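PDB 2FZ2: capsid protein from Turnip yellow mosaic virus, which self-assembles in 180 copies into the T=3 icosahedral capsid that encloses the virus's single-stranded RNA genome. Local coordinates for residues 33-38 with 175-180; 66-71 with 142-147; 75-80 with 127-132. One frame throughout, in Å; residues are numbered along the deposited sequence.

Contact 1: 33-38 with 175-180; sequences QPFQSE and GTLSMH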
ATOM      1  N   GLN D  33     -74.748  76.010 -49.954  1.00 10.16           N
ATOM      2  CA  GLN D  33     -75.148  77.382 -50.222  1.00  8.34           C
ATOM      3  C   GLN D  33     -76.259  77.682 -49.209  1.00 13.51           C
ATOM      4  O   GLN D  33     -77.140  76.853 -48.991  1.00 18.75           O
ATOM      5  CB  GLN D  33     -75.662  77.516 -51.645  1.00  5.20           C
ATOM      6  CG  GLN D  33     -74.565  77.730 -52.660  1.00 15.63           C
ATOM      7  CD  GLN D  33     -74.169  79.188 -52.823  1.00 25.83           C
ATOM      8  OE1 GLN D  33     -74.700  80.080 -52.158  1.00 35.78           O
ATOM      9  NE2 GLN D  33     -73.225  79.437 -53.718  1.00 30.49           N
ATOM     10  N   PRO D  34     -76.211  78.854 -48.552  1.00 12.98           N
ATOM     11  CA  PRO D  34     -77.181  79.293 -47.548  1.00 13.46           C
ATOM     12  C   PRO D  34     -78.125  80.330 -48.117  1.00 14.29           C
ATOM     13  O   PRO D  34     -77.960  80.738 -49.256  1.00 22.09           O
ATOM     14  CB  PRO D  34     -76.293  79.904 -46.496  1.00 14.30           C
ATOM     15  CG  PRO D  34     -75.197  80.566 -47.338  1.00 11.29           C
ATOM     16  CD  PRO D  34     -75.152  79.862 -48.690  1.00 16.22           C
ATOM     17  N   PHE D  35     -79.078  80.797 -47.314  1.00 14.73           N
ATOM     18  CA  PHE D  35     -80.033  81.789 -47.800  1.00 14.91           C
ATOM     19  C   PHE D  35     -80.991  82.293 -46.734  1.00 17.55           C
ATOM     20  O   PHE D  35     -81.057  81.775 -45.619  1.00 19.40           O
ATOM     21  CB  PHE D  35     -80.895  81.154 -48.860  1.00 14.14           C
ATOM     22  CG  PHE D  35     -81.700  80.015 -48.325  1.00 21.18           C
ATOM     23  CD1 PHE D  35     -83.034  80.187 -47.971  1.00 25.20           C
ATOM     24  CD2 PHE D  35     -81.102  78.776 -48.100  1.00 22.65           C
ATOM     25  CE1 PHE D  35     -83.761  79.142 -47.397  1.00 19.87           C
ATOM     26  CE2 PHE D  35     -81.819  77.729 -47.529  1.00 15.59           C
ATOM     27  CZ  PHE D  35     -83.151  77.913 -47.177  1.00 17.82           C
ATOM     28  N   GLN D  36     -81.753  83.308 -47.117  1.00 15.83           N
ATOM     29  CA  GLN D  36     -82.787  83.859 -46.270  1.00 12.70           C
ATOM     30  C   GLN D  36     -83.861  84.253 -47.262  1.00 15.71           C
ATOM     31  O   GLN D  36     -83.584  84.945 -48.257  1.00 19.50           O
ATOM     32  CB  GLN D  36     -82.307  85.082 -45.501  1.00 14.78           C
ATOM     33  CG  GLN D  36     -83.398  85.699 -44.634  1.00 23.79           C
ATOM     34  CD  GLN D  36     -82.867  86.315 -43.350  1.00 32.73           C
ATOM     35  OE1 GLN D  36     -83.212  87.444 -43.003  1.00 31.85           O
ATOM     36  NE2 GLN D  36     -82.024  85.572 -42.634  1.00 46.52           N
ATOM     37  N   SER D  37     -85.077  83.772 -47.029  1.00 16.16           N
ATOM     38  CA  SER D  37     -86.177  84.092 -47.919  1.00 17.38           C
ATOM     39  C   SER D  37     -87.259  84.799 -47.146  1.00 16.19           C
ATOM     40  O   SER D  37     -87.632  84.379 -46.052  1.00 10.19           O
ATOM     41  CB  SER D  37     -86.755  82.830 -48.566  1.00 22.05           C
ATOM     42  OG  SER D  37     -87.522  83.154 -49.722  1.00 33.60           O
ATOM     43  N   GLU D  38     -87.743  85.896 -47.717  1.00 20.85           N
ATOM     44  CA  GLU D  38     -88.797  86.662 -47.089  1.00 16.71           C
ATOM     45  C   GLU D  38     -90.026  85.791 -47.185  1.00 18.24           C
ATOM     46  O   GLU D  38     -90.314  85.227 -48.245  1.00 25.27           O
ATOM     47  CB  GLU D  38     -89.016  87.970 -47.840  1.00 20.45           C
ATOM     48  CG  GLU D  38     -88.216  89.121 -47.261  1.00 28.86           C
ATOM     49  CD  GLU D  38     -88.134  90.304 -48.198  1.00 38.77           C
ATOM     50  OE1 GLU D  38     -87.150  91.074 -48.093  1.00 41.39           O
ATOM     51  OE2 GLU D  38     -89.055  90.460 -49.036  1.00 48.24           O
ATOM     52  N   GLY D 175     -81.740  79.051 -43.977  1.00 16.11           N
ATOM     53  CA  GLY D 175     -81.112  77.760 -43.810  1.00 18.26           C
ATOM     54  C   GLY D 175     -80.020  77.630 -44.851  1.00 20.64           C
ATOM     55  O   GLY D 175     -79.632  78.607 -45.501  1.00 20.42           O
ATOM     56  N   THR D 176     -79.514  76.421 -45.023  1.00 19.43           N
ATOM     57  CA  THR D 176     -78.464  76.194 -45.994  1.00 16.65           C
ATOM     58  C   THR D 176     -78.658  74.803 -46.593  1.00 16.07           C
ATOM     59  O   THR D 176     -79.126  73.883 -45.911  1.00 16.74           O
ATOM     60  CB  THR D 176     -77.058  76.344 -45.326  1.00 21.04           C
ATOM     61  OG1 THR D 176     -76.277  75.168 -45.560  1.00 21.92           O
ATOM     62  CG2 THR D 176     -77.192  76.574 -43.815  1.00 15.39           C
ATOM     63  N   LEU D 177     -78.333  74.644 -47.870  1.00 11.55           N
ATOM     64  CA  LEU D 177     -78.505  73.345 -48.511  1.00 14.48           C
ATOM     65  C   LEU D 177     -77.251  72.866 -49.239  1.00 14.13           C
ATOM     66  O   LEU D 177     -76.389  73.665 -49.608  1.00 15.77           O
ATOM     67  CB  LEU D 177     -79.705  73.392 -49.472  1.00  5.20           C
ATOM     68  CG  LEU D 177     -79.968  74.750 -50.104  1.00  5.87           C
ATOM     69  CD1 LEU D 177     -78.865  74.973 -51.061  1.00  5.20           C
ATOM     70  CD2 LEU D 177     -81.283  74.824 -50.820  1.00  5.20           C
ATOM     71  N   SER D 178     -77.144  71.553 -49.415  1.00 12.52           N
ATOM     72  CA  SER D 178     -76.007  70.962 -50.102  1.00 20.85           C
ATOM     73  C   SER D 178     -76.460  70.488 -51.476  1.00 21.27           C
ATOM     74  O   SER D 178     -77.598  70.064 -51.653  1.00 27.92           O
ATOM     75  CB  SER D 178     -75.477  69.766 -49.318  1.00 24.21           C
ATOM     76  OG  SER D 178     -75.981  68.559 -49.873  1.00 38.84           O
ATOM     77  N   MET D 179     -75.573  70.541 -52.454  1.00 22.69           N
ATOM     78  CA  MET D 179     -75.955  70.091 -53.775  1.00 21.01           C
ATOM     79  C   MET D 179     -74.785  69.512 -54.532  1.00 21.12           C
ATOM     80  O   MET D 179     -73.620  69.767 -54.198  1.00 26.74           O
ATOM     81  CB  MET D 179     -76.554  71.244 -54.568  1.00 18.59           C
ATOM     82  CG  MET D 179     -75.897  72.576 -54.302  1.00 17.95           C
ATOM     83  SD  MET D 179     -77.102  73.894 -54.447  1.00 28.42           S
ATOM     84  CE  MET D 179     -76.176  75.126 -55.373  1.00 34.17           C
ATOM     85  N   HIS D 180     -75.107  68.719 -55.548  1.00 16.96           N
ATOM     86  CA  HIS D 180     -74.093  68.110 -56.382  1.00 21.93           C
ATOM     87  C   HIS D 180     -74.688  67.691 -57.711  1.00 20.48           C
ATOM     88  O   HIS D 180     -75.878  67.921 -57.968  1.00 19.58           O
ATOM     89  CB  HIS D 180     -73.449  66.915 -55.666  1.00 24.49           C
ATOM     90  CG  HIS D 180     -74.396  65.798 -55.335  1.00 21.99           C
ATOM     91  ND1 HIS D 180     -75.637  65.662 -55.915  1.00 24.58           N
ATOM     92  CD2 HIS D 180     -74.251  64.735 -54.507  1.00 28.38           C
ATOM     93  CE1 HIS D 180     -76.213  64.562 -55.461  1.00 32.01           C
ATOM     94  NE2 HIS D 180     -75.394  63.981 -54.606  1.00 35.16           N
TER
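With CG of Phe35 set between its own backbone N and carbonyl carbon (chi1 62°), the ring folds back over the facing strand and comes to rest on Gly175. The backbone N of Gly175 lies over one face of the ring, displaced toward the rim, 3.7 Å from Phe35 CZ. Gly175 brings no side chain to this spot, which lets the ring lie close on its backbone. Farther along the same side of the sheet, Phe35 CE2 meets Leu177 CG at 4.4 Å.

Gln33 also points to this side. Its CB touches Leu177 CD1, and chi1 (-85°) swings CG beside the backbone N, where it meets the methyl end of Met179, CG to CE 4.1 Å. The bend at chi2 then turns the amide away, and NE2 bonds to the backbone O of Phe65 of a neighbouring subunit.

Pro34 and Thr176 face each other on the opposite side, CB to CB 3.8 Å. They form a non-hydrogen-bonded pair, so the missing N-H of the proline costs no bond between these two strands. Gln33 pairs with Leu177 through both backbone bonds, N to O 2.9 Å and O to N 2.7 Å. Phe35 pairs with Gly175 likewise, though the bond from Phe35 N to Gly175 O is bent (134° at the hydrogen) and the return bond from Gly175 N to Phe35 O is longer, 3.3 Å.

Helix 57-63 packs against Gln33, Phe35 and Leu177. Antiparallel pairing of an early strand, 30-42, with the last one, 169-182, belongs to the BIDG sheet of the viral jelly roll.

Contact 2: 66-71 with 142-147; sequences YRHASL and KDSIQY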
ATOM      1  N   TYR D  66     -78.108  72.069 -60.761  1.00 21.34           N
ATOM      2  CA  TYR D  66     -77.688  70.866 -60.040  1.00 22.83           C
ATOM      3  C   TYR D  66     -78.832  69.859 -60.076  1.00 21.86           C
ATOM      4  O   TYR D  66     -80.003  70.235 -60.137  1.00 17.65           O
ATOM      5  CB  TYR D  66     -77.302  71.192 -58.598  1.00 25.80           C
ATOM      6  CG  TYR D  66     -76.202  72.204 -58.527  1.00 28.88           C
ATOM      7  CD1 TYR D  66     -76.489  73.558 -58.639  1.00 36.91           C
ATOM      8  CD2 TYR D  66     -74.871  71.814 -58.414  1.00 26.89           C
ATOM      9  CE1 TYR D  66     -75.481  74.508 -58.651  1.00 45.54           C
ATOM     10  CE2 TYR D  66     -73.844  72.753 -58.423  1.00 30.80           C
ATOM     11  CZ  TYR D  66     -74.158  74.103 -58.547  1.00 44.62           C
ATOM     12  OH  TYR D  66     -73.172  75.067 -58.607  1.00 51.31           O
ATOM     13  N   ARG D  67     -78.498  68.575 -60.059  1.00 23.25           N
ATOM     14  CA  ARG D  67     -79.530  67.562 -60.121  1.00 22.96           C
ATOM     15  C   ARG D  67     -80.052  67.177 -58.746  1.00 22.58           C
ATOM     16  O   ARG D  67     -81.229  66.817 -58.619  1.00 24.21           O
ATOM     17  CB  ARG D  67     -79.019  66.328 -60.871  1.00 27.90           C
ATOM     18  CG  ARG D  67     -78.280  66.645 -62.167  1.00 23.30           C
ATOM     19  CD  ARG D  67     -78.763  65.768 -63.312  1.00 25.70           C
ATOM     20  NE  ARG D  67     -77.932  64.577 -63.523  1.00 29.04           N
ATOM     21  CZ  ARG D  67     -78.367  63.328 -63.360  1.00 29.23           C
ATOM     22  NH1 ARG D  67     -79.624  63.123 -62.982  1.00 28.53           N
ATOM     23  NH2 ARG D  67     -77.558  62.286 -63.577  1.00 25.21           N
ATOM     24  N   HIS D  68     -79.192  67.243 -57.727  1.00 15.98           N
ATOM     25  CA  HIS D  68     -79.615  66.913 -56.368  1.00 21.43           C
ATOM     26  C   HIS D  68     -79.214  67.978 -55.390  1.00 22.23           C
ATOM     27  O   HIS D  68     -78.174  68.619 -55.554  1.00 21.74           O
ATOM     28  CB  HIS D  68     -79.020  65.603 -55.879  1.00 20.02           C
ATOM     29  CG  HIS D  68     -79.026  64.525 -56.903  1.00 21.65           C
ATOM     30  ND1 HIS D  68     -80.030  63.586 -56.983  1.00 25.74           N
ATOM     31  CD2 HIS D  68     -78.157  64.240 -57.899  1.00 19.31           C
ATOM     32  CE1 HIS D  68     -79.780  62.767 -57.988  1.00 26.73           C
ATOM     33  NE2 HIS D  68     -78.649  63.142 -58.559  1.00 28.29           N
ATOM     34  N   ALA D  69     -80.041  68.129 -54.356  1.00 26.35           N
ATOM     35  CA  ALA D  69     -79.824  69.109 -53.305  1.00 21.60           C
ATOM     36  C   ALA D  69     -80.755  68.863 -52.125  1.00 24.31           C
ATOM     37  O   ALA D  69     -81.975  68.950 -52.265  1.00 17.86           O
ATOM     38  CB  ALA D  69     -80.056  70.491 -53.843  1.00 13.39           C
ATOM     39  N   SER D  70     -80.152  68.559 -50.975  1.00 27.17           N
ATOM     40  CA  SER D  70     -80.853  68.310 -49.718  1.00 24.72           C
ATOM     41  C   SER D  70     -80.716  69.559 -48.865  1.00 23.53           C
ATOM     42  O   SER D  70     -79.957  70.452 -49.199  1.00 25.73           O
ATOM     43  CB  SER D  70     -80.206  67.140 -48.971  1.00 34.46           C
ATOM     44  OG  SER D  70     -80.879  65.910 -49.200  1.00 49.94           O
ATOM     45  N   LEU D  71     -81.434  69.607 -47.748  1.00 23.91           N
ATOM     46  CA  LEU D  71     -81.397  70.745 -46.824  1.00 18.70           C
ATOM     47  C   LEU D  71     -80.565  70.430 -45.592  1.00 22.96           C
ATOM     48  O   LEU D  71     -80.959  69.581 -44.790  1.00 29.07           O
ATOM     49  CB  LEU D  71     -82.802  71.066 -46.369  1.00 15.39           C
ATOM     50  CG  LEU D  71     -83.464  72.092 -47.255  1.00 11.71           C
ATOM     51  CD1 LEU D  71     -84.935  72.260 -46.907  1.00 11.03           C
ATOM     52  CD2 LEU D  71     -82.710  73.377 -47.065  1.00 18.78           C
ATOM     53  N   LYS D 142     -84.491  68.554 -54.325  1.00 18.02           N
ATOM     54  CA  LYS D 142     -84.265  68.409 -55.757  1.00 15.81           C
ATOM     55  C   LYS D 142     -83.599  67.059 -55.866  1.00 16.39           C
ATOM     56  O   LYS D 142     -82.572  66.809 -55.220  1.00  6.38           O
ATOM     57  CB  LYS D 142     -83.350  69.504 -56.332  1.00 11.19           C
ATOM     58  CG  LYS D 142     -83.257  69.506 -57.889  1.00  5.20           C
ATOM     59  CD  LYS D 142     -83.288  70.931 -58.495  1.00 15.69           C
ATOM     60  CE  LYS D 142     -82.741  71.010 -59.948  1.00 20.68           C
ATOM     61  NZ  LYS D 142     -82.782  72.401 -60.543  1.00 24.36           N
ATOM     62  N   ASP D 143     -84.218  66.167 -56.632  1.00 16.55           N
ATOM     63  CA  ASP D 143     -83.644  64.845 -56.816  1.00 20.15           C
ATOM     64  C   ASP D 143     -84.068  64.246 -58.128  1.00 20.97           C
ATOM     65  O   ASP D 143     -84.727  64.916 -58.930  1.00 26.03           O
ATOM     66  CB  ASP D 143     -84.046  63.904 -55.688  1.00 16.24           C
ATOM     67  CG  ASP D 143     -82.929  62.973 -55.306  1.00 17.82           C
ATOM     68  OD1 ASP D 143     -83.192  61.799 -54.985  1.00 12.57           O
ATOM     69  OD2 ASP D 143     -81.771  63.429 -55.328  1.00 27.95           O
ATOM     70  N   SER D 144     -83.675  62.987 -58.329  1.00 12.25           N
ATOM     71  CA  SER D 144     -84.005  62.233 -59.534  1.00 16.90           C
ATOM     72  C   SER D 144     -85.520  62.020 -59.618  1.00 18.86           C
ATOM     73  O   SER D 144     -86.044  61.527 -60.626  1.00 20.01           O
ATOM     74  CB  SER D 144     -83.308  60.873 -59.500  1.00 16.47           C
ATOM     75  OG  SER D 144     -82.037  60.916 -60.114  1.00 15.81           O
ATOM     76  N   ILE D 145     -86.210  62.390 -58.541  1.00 22.51           N
ATOM     77  CA  ILE D 145     -87.659  62.258 -58.435  1.00 28.14           C
ATOM     78  C   ILE D 145     -88.170  63.310 -57.449  1.00 33.24           C
ATOM     79  O   ILE D 145     -87.385  63.825 -56.652  1.00 41.49           O
ATOM     80  CB  ILE D 145     -88.046  60.858 -57.920  1.00 21.41           C
ATOM     81  CG1 ILE D 145     -89.568  60.675 -57.986  1.00 38.47           C
ATOM     82  CG2 ILE D 145     -87.559  60.679 -56.493  1.00  9.52           C
ATOM     83  CD1 ILE D 145     -90.299  61.443 -59.136  1.00 42.18           C
ATOM     84  N   GLN D 146     -89.462  63.651 -57.513  1.00 34.88           N
ATOM     85  CA  GLN D 146     -90.025  64.632 -56.582  1.00 36.15           C
ATOM     86  C   GLN D 146     -90.617  63.889 -55.405  1.00 32.60           C
ATOM     87  O   GLN D 146     -91.310  62.887 -55.590  1.00 34.27           O
ATOM     88  CB  GLN D 146     -91.123  65.475 -57.229  1.00 40.17           C
ATOM     89  CG  GLN D 146     -91.402  65.156 -58.679  1.00 56.90           C
ATOM     90  CD  GLN D 146     -92.152  66.283 -59.367  1.00 67.44           C
ATOM     91  OE1 GLN D 146     -92.085  67.439 -58.938  1.00 74.67           O
ATOM     92  NE2 GLN D 146     -92.876  65.954 -60.438  1.00 73.02           N
ATOM     93  N   TYR D 147     -90.331  64.371 -54.198  1.00 26.80           N
ATOM     94  CA  TYR D 147     -90.845  63.750 -52.984  1.00 19.78           C
ATOM     95  C   TYR D 147     -92.040  64.556 -52.526  1.00 18.93           C
ATOM     96  O   TYR D 147     -92.237  65.689 -52.984  1.00 25.95           O
ATOM     97  CB  TYR D 147     -89.786  63.762 -51.898  1.00 18.78           C
ATOM     98  CG  TYR D 147     -88.540  62.999 -52.250  1.00 23.25           C
ATOM     99  CD1 TYR D 147     -87.472  63.625 -52.883  1.00 25.05           C
ATOM    100  CD2 TYR D 147     -88.407  61.652 -51.910  1.00 29.22           C
ATOM    101  CE1 TYR D 147     -86.283  62.924 -53.166  1.00 29.00           C
ATOM    102  CE2 TYR D 147     -87.228  60.941 -52.186  1.00 30.27           C
ATOM    103  CZ  TYR D 147     -86.172  61.584 -52.810  1.00 29.27           C
ATOM    104  OH  TYR D 147     -84.997  60.898 -53.036  1.00 33.38           O
TER
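His68 reaches across to Asp143, and its side chain can be followed outward. CB has Asp143 OD2 at 3.5 Å and the backbone O of Lys142 at 3.8 Å. A chi1 of -42° sets CG beside the backbone N of His68, opposite the carbonyl carbon, and this swings ND1 to Asp143. ND1 points its N-H almost straight at Asp143 OD2 (169°), a hydrogen bond made at the ring's edge; the modelled separation of 2.4 Å is doubtful at this resolution. Ring and carboxylate planes stand 68° apart. CE1 has Ser144 OG at 3.6 Å, also near the ring plane, and NE2 at the tip leaves the pair to bond Val16 O of a neighbouring subunit.

Beside the ring the backbones join through Ala69 N to Lys142 O, 3.0 Å; the return bond is weak. Asp143 OD1, for its part, takes the hydroxyl of Tyr147 from above the carboxylate plane (OD1 to OH 2.8 Å), and Thr18 of that same neighbour also bonds it. Ser144 OG and Arg67 NH1 both turn to Asp149 of that neighbouring subunit.

With a carboxylate facing ND1 and a carbonyl facing NE2, both ring nitrogens have acceptors. This is consistent with a protonated, positively charged imidazole that the buried Asp143 would stabilise, so the charge balance at this subunit boundary may respond to pH.

Contact 3: 75-80 with 127-132; sequences WVTIHP and PLIVKC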
ATOM      1  N   TRP D  75     -84.706  76.898 -40.631  1.00  8.41           N
ATOM      2  CA  TRP D  75     -85.501  77.431 -39.547  1.00  9.19           C
ATOM      3  C   TRP D  75     -86.212  78.664 -40.032  1.00  8.78           C
ATOM      4  O   TRP D  75     -85.958  79.151 -41.125  1.00 10.13           O
ATOM      5  CB  TRP D  75     -84.629  77.803 -38.354  1.00  7.02           C
ATOM      6  CG  TRP D  75     -83.752  78.979 -38.623  1.00 18.78           C
ATOM      7  CD1 TRP D  75     -84.065  80.299 -38.456  1.00 20.70           C
ATOM      8  CD2 TRP D  75     -82.425  78.946 -39.144  1.00 21.62           C
ATOM      9  NE1 TRP D  75     -83.009  81.093 -38.844  1.00 21.49           N
ATOM     10  CE2 TRP D  75     -81.991  80.284 -39.272  1.00 17.57           C
ATOM     11  CE3 TRP D  75     -81.556  77.913 -39.519  1.00 24.79           C
ATOM     12  CZ2 TRP D  75     -80.732  80.611 -39.757  1.00 23.53           C
ATOM     13  CZ3 TRP D  75     -80.303  78.240 -40.002  1.00 18.44           C
ATOM     14  CH2 TRP D  75     -79.904  79.575 -40.117  1.00 22.71           C
ATOM     15  N   VAL D  76     -87.100  79.175 -39.197  1.00  9.66           N
ATOM     16  CA  VAL D  76     -87.850  80.363 -39.530  1.00  9.47           C
ATOM     17  C   VAL D  76     -87.655  81.352 -38.400  1.00  8.89           C
ATOM     18  O   VAL D  76     -87.608  80.981 -37.224  1.00 13.05           O
ATOM     19  CB  VAL D  76     -89.333  80.048 -39.650  1.00  8.73           C
ATOM     20  CG1 VAL D  76     -89.759  79.205 -38.461  1.00  5.20           C
ATOM     21  CG2 VAL D  76     -90.141  81.333 -39.726  1.00  5.20           C
ATOM     22  N   THR D  77     -87.545  82.619 -38.762  1.00 11.33           N
ATOM     23  CA  THR D  77     -87.351  83.657 -37.778  1.00  8.32           C
ATOM     24  C   THR D  77     -88.469  84.679 -37.786  1.00  8.81           C
ATOM     25  O   THR D  77     -88.963  85.083 -38.842  1.00 10.67           O
ATOM     26  CB  THR D  77     -86.077  84.446 -38.036  1.00  8.25           C
ATOM     27  OG1 THR D  77     -85.026  83.588 -38.513  1.00 15.08           O
ATOM     28  CG2 THR D  77     -85.683  85.157 -36.778  1.00  5.20           C
ATOM     29  N   ILE D  78     -88.874  85.101 -36.601  1.00 10.50           N
ATOM     30  CA  ILE D  78     -89.889  86.129 -36.508  1.00  9.00           C
ATOM     31  C   ILE D  78     -89.117  87.345 -36.063  1.00 15.37           C
ATOM     32  O   ILE D  78     -88.486  87.328 -35.006  1.00 15.11           O
ATOM     33  CB  ILE D  78     -90.917  85.832 -35.444  1.00  8.07           C
ATOM     34  CG1 ILE D  78     -91.471  84.432 -35.649  1.00 11.09           C
ATOM     35  CG2 ILE D  78     -91.997  86.894 -35.479  1.00 10.21           C
ATOM     36  CD1 ILE D  78     -92.878  84.242 -35.143  1.00  5.20           C
ATOM     37  N   HIS D  79     -89.142  88.396 -36.870  1.00 14.39           N
ATOM     38  CA  HIS D  79     -88.412  89.594 -36.517  1.00 16.11           C
ATOM     39  C   HIS D  79     -89.397  90.641 -36.127  1.00 18.26           C
ATOM     40  O   HIS D  79     -90.142  91.147 -36.961  1.00 25.43           O
ATOM     41  CB  HIS D  79     -87.587  90.073 -37.690  1.00 13.35           C
ATOM     42  CG  HIS D  79     -86.647  89.040 -38.215  1.00 17.66           C
ATOM     43  ND1 HIS D  79     -87.046  88.054 -39.093  1.00 16.40           N
ATOM     44  CD2 HIS D  79     -85.326  88.842 -37.996  1.00 21.98           C
ATOM     45  CE1 HIS D  79     -86.009  87.294 -39.394  1.00 19.55           C
ATOM     46  NE2 HIS D  79     -84.954  87.750 -38.741  1.00 24.27           N
ATOM     47  N   PRO D  80     -89.427  90.981 -34.840  1.00 19.83           N
ATOM     48  CA  PRO D  80     -90.379  92.000 -34.413  1.00 17.12           C
ATOM     49  C   PRO D  80     -89.901  93.328 -34.963  1.00 14.99           C
ATOM     50  O   PRO D  80     -88.699  93.556 -35.064  1.00 17.13           O
ATOM     51  CB  PRO D  80     -90.337  91.917 -32.887  1.00 14.41           C
ATOM     52  CG  PRO D  80     -89.578  90.623 -32.579  1.00 18.76           C
ATOM     53  CD  PRO D  80     -88.621  90.481 -33.720  1.00 24.03           C
ATOM     54  N   PRO D 127     -86.037  88.456 -31.421  1.00  8.50           N
ATOM     55  CA  PRO D 127     -86.461  87.692 -32.597  1.00  9.24           C
ATOM     56  C   PRO D 127     -86.562  86.198 -32.276  1.00  9.92           C
ATOM     57  O   PRO D 127     -85.663  85.631 -31.651  1.00 11.19           O
ATOM     58  CB  PRO D 127     -85.383  87.995 -33.630  1.00 11.94           C
ATOM     59  CG  PRO D 127     -84.203  88.355 -32.848  1.00 12.70           C
ATOM     60  CD  PRO D 127     -84.703  89.035 -31.601  1.00  5.20           C
ATOM     61  N   LEU D 128     -87.656  85.579 -32.724  1.00 11.96           N
ATOM     62  CA  LEU D 128     -87.963  84.165 -32.477  1.00  9.23           C
ATOM     63  C   LEU D 128     -87.514  83.152 -33.505  1.00  9.55           C
ATOM     64  O   LEU D 128     -87.579  83.392 -34.714  1.00 24.02           O
ATOM     65  CB  LEU D 128     -89.457  83.999 -32.320  1.00  9.35           C
ATOM     66  CG  LEU D 128     -89.925  83.275 -31.077  1.00 11.73           C
ATOM     67  CD1 LEU D 128     -88.773  83.041 -30.126  1.00 26.65           C
ATOM     68  CD2 LEU D 128     -90.986  84.130 -30.431  1.00 23.41           C
ATOM     69  N   ILE D 129     -87.118  81.981 -33.029  1.00  8.02           N
ATOM     70  CA  ILE D 129     -86.657  80.966 -33.948  1.00 11.76           C
ATOM     71  C   ILE D 129     -87.177  79.548 -33.773  1.00 15.89           C
ATOM     72  O   ILE D 129     -87.060  78.937 -32.700  1.00 17.48           O
ATOM     73  CB  ILE D 129     -85.136  80.877 -33.929  1.00 13.27           C
ATOM     74  CG1 ILE D 129     -84.528  82.269 -34.010  1.00 13.10           C
ATOM     75  CG2 ILE D 129     -84.672  80.014 -35.077  1.00 21.63           C
ATOM     76  CD1 ILE D 129     -84.136  82.682 -35.409  1.00 28.16           C
ATOM     77  N   VAL D 130     -87.729  79.005 -34.846  1.00 12.75           N
ATOM     78  CA  VAL D 130     -88.197  77.642 -34.786  1.00 14.86           C
ATOM     79  C   VAL D 130     -87.416  76.833 -35.795  1.00 14.04           C
ATOM     80  O   VAL D 130     -87.649  76.927 -37.005  1.00  9.15           O
ATOM     81  CB  VAL D 130     -89.685  77.539 -35.088  1.00 14.58           C
ATOM     82  CG1 VAL D 130     -90.204  76.170 -34.683  1.00 20.44           C
ATOM     83  CG2 VAL D 130     -90.419  78.583 -34.326  1.00  6.80           C
ATOM     84  N   LYS D 131     -86.455  76.066 -35.292  1.00 15.81           N
ATOM     85  CA  LYS D 131     -85.667  75.247 -36.187  1.00 20.75           C
ATOM     86  C   LYS D 131     -86.662  74.247 -36.743  1.00 16.98           C
ATOM     87  O   LYS D 131     -87.579  73.807 -36.036  1.00 16.98           O
ATOM     88  CB  LYS D 131     -84.525  74.501 -35.443  1.00 32.52           C
ATOM     89  CG  LYS D 131     -83.256  75.357 -35.137  1.00 56.81           C
ATOM     90  CD  LYS D 131     -81.873  74.633 -35.330  1.00 66.46           C
ATOM     91  CE  LYS D 131     -80.662  75.637 -35.215  1.00 70.22           C
ATOM     92  NZ  LYS D 131     -79.271  75.051 -35.058  1.00 59.29           N
ATOM     93  N   CYS D 132     -86.522  73.934 -38.022  1.00 13.10           N
ATOM     94  CA  CYS D 132     -87.375  72.933 -38.613  1.00 11.47           C
ATOM     95  C   CYS D 132     -86.644  71.638 -38.296  1.00 13.22           C
ATOM     96  O   CYS D 132     -85.416  71.566 -38.384  1.00 21.82           O
ATOM     97  CB  CYS D 132     -87.474  73.087 -40.125  1.00  8.45           C
ATOM     98  SG  CYS D 132     -88.282  71.647 -40.863  1.00 25.26           S
TER
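Trp75 presents its indole obliquely to Ile129, the two side chains running side by side in the same direction, with Trp75 CD1 3.4 Å from Ile129 CG2. At the edge of the indole, in its plane, sits Thr77 OG1, which takes a weak hydrogen bond from Trp75 NE1. The second flat group, His79, has the methyl CG2 of Thr77 over one face, offset toward the rim, while Pro127 CB approaches obliquely, 4.4 Å from His79 CD2. The imidazole ND1 is engaged by Ile170 O of the neighbouring strand 169-182.

Thr77's chi1 of -37° puts OG1 beside the backbone N and swings CG2 against Ile129 CD1. Trp75, Thr77, Ile129 and Lys131 share one side of the sheet, where Asp11 of a neighbouring subunit packs on Trp75.

Val76, Ile78, Leu128 and Val130 occupy the other side, the interior of the jelly-roll sandwich. Here the D-G strand pair packs on the second sheet: Val76 against Trp95, whose NE1 also bonds Val130 O, Ile78 against Val91 and Ile118, Leu128 against Phe116, and Val130 against Val93. Val76 CG1 touches Val130 CB at 3.8 Å, and Ile78 CB touches Leu128 CB at 3.9 Å.

Four backbone bonds zip the antiparallel strands together. Ile78 N reaches Leu128 O at 2.9 Å and Leu128 N reaches Ile78 O at 3.0 Å, each in the carbonyl plane and on a lone pair. At the other pair Val130 N meets Val76 O in plane, whereas Val76 N sits 43° out of the carbonyl plane of Val130. Where strand 66-80 ends and strand 128-131 is about to begin, Pro80 CD lies against Pro127 CA at 3.7 Å.

Overall arrangement
Contacts 1 and 3 are strand pairs of one sheet of the jelly roll, while contact 2 joins the start of its strand 66-80 to the loop after strand 140-142. The end of strand 66-80 serves contact 3, and strand 169-182 beside it serves contact 1. Between centres, contacts 1 and 2 lie about 13 Å apart, tied by Ser178 N to Ser70 O and His180 N to His68 O; contacts 1 and 3 about 16 Å, where Gly175 meets the indole of Trp75; contacts 2 and 3 about 25 Å. Along the chain they nest, 75-80/127-132 within 66-71/142-147 within 33-38/175-180. Each also borders other subunits, so this is one of the two sheets of the sandwich and part of the capsid's interfaces.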